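Local coordinates for protein amidase, hydantoinase/carbamoylase family (Burkholderia vietnamiensis, PDB 5I4M) that probably hydrolyses N-carbamoyl-L-amino acids to free L-amino acids, as a two-zinc amidase of the peptidase M20 family, at residues K47-D59 with A105-I117. Sequence-based numbering, arbitrary orientation.
Sequences KGGVCRLALTDLD and ADSQPTGGRFDGI. With ZN (zinc ion), chain C; ZN (zinc ion), chain D; 3PG (3-phosphoglyceric acid), chain E.
V50 and G111 pair as a lone antiparallel bridge, hydrogen-bonded, its strong arm running from V50 N to G111 O (2.8 Å, nearly straight at 168°) and its return bond from G111 N to V50 O weak; further along, S107 N donates to R52 O at 2.8 Å. The S107 hydroxyl stitches the same two loops: OG sits between its own backbone N and carbonyl carbon (chi1 82°), accepts from R52 N at 2.9 Å and donates a hydrogen bond to Q108 O. R52 reaches A105 side-on, NE and NH2 both 2.9 Å from the one oxygen A105 O, which lies in the guanidinium plane. V50 CG1 lies over one face of that guanidinium, displaced toward its rim, while V50 CG2 meets R113 CG at 3.9 Å, the two side chains crossing at about a right angle. R113 runs past G48 O to a salt bridge with D408. Farther along, L53 CD2 rests over the P109 ring, 4.0 Å from CD, and A54 CB packs on D106 CB. A water bridges the segments, accepting from A54 N and donating to S107 O and D106 OD2, whose carboxylate is chiefly tied to E150. D115 joins both zinc ions, with H104, E150, H211, H403 and phosphate oxygens of 3-phosphoglyceric acid also coordinating them. Loop 105-117 adds second-shell partners, D106 O to H104 and Q108 to E150. The bonds from 47-59 thus fall on the loop's backbone and the S107 hydroxyl, consistent with holding the course of the loop that carries D115.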
# COMPACT_ATOMS: atom_id res chain seq x y z
N LYS A 47 -14.40 2.80 16.33
CA LYS A 47 -15.54 1.98 15.94
C LYS A 47 -15.89 0.92 16.97
O LYS A 47 -16.81 0.13 16.73
CB LYS A 47 -15.26 1.31 14.59
CG LYS A 47 -15.13 2.28 13.43
CD LYS A 47 -14.67 1.55 12.17
CE LYS A 47 -14.51 2.50 11.00
NZ LYS A 47 -14.05 1.77 9.79
N GLY A 48 -15.19 0.87 18.10
CA GLY A 48 -15.51 -0.06 19.16
C GLY A 48 -14.82 -1.40 19.07
O GLY A 48 -15.28 -2.36 19.69
N GLY A 49 -13.74 -1.49 18.29
CA GLY A 49 -12.92 -2.67 18.22
C GLY A 49 -11.60 -2.50 18.94
O GLY A 49 -11.44 -1.66 19.84
N VAL A 50 -10.62 -3.30 18.54
CA VAL A 50 -9.32 -3.35 19.19
C VAL A 50 -8.25 -3.39 18.12
O VAL A 50 -8.30 -4.24 17.22
CB VAL A 50 -9.21 -4.58 20.12
CG1 VAL A 50 -7.79 -4.73 20.64
CG2 VAL A 50 -10.20 -4.45 21.27
N CYS A 51 -7.28 -2.49 18.21
CA CYS A 51 -6.10 -2.49 17.35
C CYS A 51 -4.91 -2.70 18.28
O CYS A 51 -4.34 -1.74 18.80
CB CYS A 51 -5.98 -1.20 16.57
SG CYS A 51 -4.54 -1.16 15.50
N ARG A 52 -4.54 -3.97 18.50
CA ARG A 52 -3.55 -4.34 19.49
C ARG A 52 -2.63 -5.37 18.85
O ARG A 52 -2.68 -6.56 19.16
CB ARG A 52 -4.20 -4.88 20.76
CG ARG A 52 -3.24 -5.19 21.90
CD ARG A 52 -4.02 -5.35 23.20
NE ARG A 52 -4.77 -6.59 23.23
CZ ARG A 52 -6.02 -6.72 23.66
NH1 ARG A 52 -6.70 -5.66 24.09
NH2 ARG A 52 -6.61 -7.91 23.65
N LEU A 53 -1.80 -4.91 17.93
CA LEU A 53 -0.94 -5.83 17.20
C LEU A 53 0.08 -6.47 18.14
O LEU A 53 0.48 -5.89 19.16
CB LEU A 53 -0.24 -5.11 16.05
CG LEU A 53 -1.00 -5.03 14.72
CD1 LEU A 53 -1.18 -6.42 14.12
CD2 LEU A 53 -2.35 -4.36 14.89
N ALA A 54 0.48 -7.70 17.79
CA ALA A 54 1.39 -8.46 18.63
C ALA A 54 2.68 -7.69 18.90
O ALA A 54 3.26 -7.08 18.00
CB ALA A 54 1.72 -9.79 17.96
N LEU A 55 3.13 -7.73 20.15
CA LEU A 55 4.42 -7.22 20.61
C LEU A 55 4.54 -5.71 20.45
O LEU A 55 5.66 -5.17 20.43
CB LEU A 55 5.58 -7.94 19.90
CG LEU A 55 5.45 -9.46 20.00
CD1 LEU A 55 6.69 -10.20 19.46
CD2 LEU A 55 5.17 -9.90 21.45
N THR A 56 3.42 -5.00 20.33
CA THR A 56 3.40 -3.56 20.53
C THR A 56 3.32 -3.25 22.03
O THR A 56 3.11 -4.14 22.86
CB THR A 56 2.19 -2.92 19.84
OG1 THR A 56 0.99 -3.49 20.39
CG2 THR A 56 2.23 -3.18 18.34
N ASP A 57 3.45 -1.96 22.37
CA ASP A 57 3.25 -1.58 23.77
C ASP A 57 1.84 -1.92 24.25
O ASP A 57 1.63 -2.18 25.44
CB ASP A 57 3.50 -0.09 23.97
CG ASP A 57 4.97 0.24 24.02
OD1 ASP A 57 5.79 -0.70 24.04
OD2 ASP A 57 5.28 1.44 24.07
N LEU A 58 0.85 -1.90 23.34
CA LEU A 58 -0.51 -2.26 23.74
C LEU A 58 -0.62 -3.74 24.06
O LEU A 58 -1.25 -4.13 25.05
CB LEU A 58 -1.51 -1.86 22.64
CG LEU A 58 -1.63 -0.35 22.43
CD1 LEU A 58 -2.44 -0.02 21.17
CD2 LEU A 58 -2.28 0.29 23.65
N ASP A 59 -0.00 -4.59 23.24
CA ASP A 59 0.07 -6.02 23.55
C ASP A 59 0.76 -6.24 24.89
O ASP A 59 0.29 -7.04 25.72
CB ASP A 59 0.82 -6.74 22.42
CG ASP A 59 0.68 -8.26 22.47
OD1 ASP A 59 -0.39 -8.76 22.86
OD2 ASP A 59 1.64 -8.95 22.06
N ALA A 105 -3.74 -12.81 23.06
CA ALA A 105 -4.19 -11.47 23.41
C ALA A 105 -3.96 -10.45 22.30
O ALA A 105 -4.50 -9.35 22.37
CB ALA A 105 -3.48 -11.00 24.69
N ASP A 106 -3.17 -10.79 21.28
CA ASP A 106 -2.93 -9.87 20.18
C ASP A 106 -4.12 -9.88 19.22
O ASP A 106 -4.92 -10.82 19.20
CB ASP A 106 -1.63 -10.22 19.44
CG ASP A 106 -1.70 -11.58 18.74
OD1 ASP A 106 -1.74 -12.60 19.45
OD2 ASP A 106 -1.66 -11.61 17.49
N SER A 107 -4.25 -8.81 18.44
CA SER A 107 -5.38 -8.66 17.54
C SER A 107 -4.93 -8.24 16.15
O SER A 107 -3.77 -7.90 15.92
CB SER A 107 -6.40 -7.63 18.06
OG SER A 107 -5.98 -6.32 17.73
N GLN A 108 -5.89 -8.26 15.24
CA GLN A 108 -5.75 -7.63 13.95
C GLN A 108 -5.83 -6.11 14.09
O GLN A 108 -6.31 -5.61 15.11
CB GLN A 108 -6.85 -8.13 13.02
CG GLN A 108 -6.75 -9.59 12.74
CD GLN A 108 -5.71 -9.86 11.69
OE1 GLN A 108 -5.38 -8.97 10.90
NE2 GLN A 108 -5.16 -11.08 11.67
N PRO A 109 -5.39 -5.37 13.07
CA PRO A 109 -5.59 -3.91 13.09
C PRO A 109 -7.06 -3.54 13.13
O PRO A 109 -7.42 -2.53 13.75
CB PRO A 109 -4.91 -3.43 11.80
CG PRO A 109 -4.77 -4.66 10.94
CD PRO A 109 -4.63 -5.82 11.89
N THR A 110 -7.91 -4.31 12.46
CA THR A 110 -9.37 -4.18 12.54
C THR A 110 -9.93 -5.26 13.47
O THR A 110 -10.90 -5.96 13.14
CB THR A 110 -10.00 -4.28 11.16
OG1 THR A 110 -9.58 -5.50 10.53
CG2 THR A 110 -9.60 -3.11 10.29
N GLY A 111 -9.32 -5.41 14.63
CA GLY A 111 -9.68 -6.52 15.48
C GLY A 111 -10.94 -6.28 16.30
O GLY A 111 -11.36 -5.15 16.55
N GLY A 112 -11.53 -7.38 16.74
CA GLY A 112 -12.69 -7.34 17.60
C GLY A 112 -12.31 -7.53 19.06
O GLY A 112 -11.17 -7.84 19.40
N ARG A 113 -13.31 -7.35 19.92
CA ARG A 113 -13.12 -7.45 21.36
C ARG A 113 -13.13 -8.88 21.88
O ARG A 113 -12.99 -9.08 23.09
CB ARG A 113 -14.20 -6.63 22.07
CG ARG A 113 -14.04 -5.11 21.86
CD ARG A 113 -15.28 -4.31 22.29
NE ARG A 113 -16.44 -4.70 21.49
CZ ARG A 113 -17.63 -5.00 21.98
NH1 ARG A 113 -17.86 -4.91 23.28
NH2 ARG A 113 -18.60 -5.37 21.15
N PHE A 114 -13.29 -9.88 21.01
CA PHE A 114 -13.45 -11.25 21.50
C PHE A 114 -12.47 -12.25 20.90
O PHE A 114 -12.11 -13.24 21.57
CB PHE A 114 -14.89 -11.70 21.24
CG PHE A 114 -15.91 -10.85 21.94
CD1 PHE A 114 -16.23 -11.09 23.27
CD2 PHE A 114 -16.52 -9.79 21.28
CE1 PHE A 114 -17.16 -10.29 23.93
CE2 PHE A 114 -17.46 -8.99 21.93
CZ PHE A 114 -17.78 -9.25 23.26
N ASP A 115 -12.04 -12.05 19.65
CA ASP A 115 -11.13 -13.00 19.01
C ASP A 115 -9.87 -13.15 19.86
O ASP A 115 -9.22 -12.16 20.20
CB ASP A 115 -10.80 -12.49 17.60
CG ASP A 115 -9.79 -13.35 16.85
OD1 ASP A 115 -9.40 -14.45 17.32
OD2 ASP A 115 -9.42 -12.91 15.73
N GLY A 116 -9.59 -14.39 20.27
CA GLY A 116 -8.43 -14.65 21.12
C GLY A 116 -8.58 -14.28 22.58
O GLY A 116 -8.38 -15.12 23.47
N ILE A 117 -8.90 -13.02 22.87
CA ILE A 117 -8.88 -12.59 24.27
C ILE A 117 -9.95 -13.32 25.08
O ILE A 117 -9.76 -13.58 26.28
CB ILE A 117 -9.02 -11.05 24.36
CG1 ILE A 117 -8.92 -10.58 25.81
CG2 ILE A 117 -10.34 -10.60 23.74
CD1 ILE A 117 -7.56 -10.83 26.46
ZN ZN C . -8.14 -16.16 17.31
ZN ZN D . -7.91 -13.50 14.52
C1 3PG E . -6.18 -17.36 10.91
O1 3PG E . -6.23 -16.42 10.09
O2 3PG E . -6.96 -18.33 10.86
C2 3PG E . -5.13 -17.30 11.98
O3 3PG E . -4.88 -18.62 12.50
C3 3PG E . -5.63 -16.41 13.09
O1P 3PG E . -6.78 -17.01 13.69
P 3PG E . -7.75 -16.09 14.64
O2P 3PG E . -6.83 -15.30 15.55
O3P 3PG E . -8.50 -15.21 13.65
O4P 3PG E . -8.60 -17.13 15.39
O HOH W 1 -1.37 -9.33 16.17
O HOH W 2 -7.09 -18.06 17.59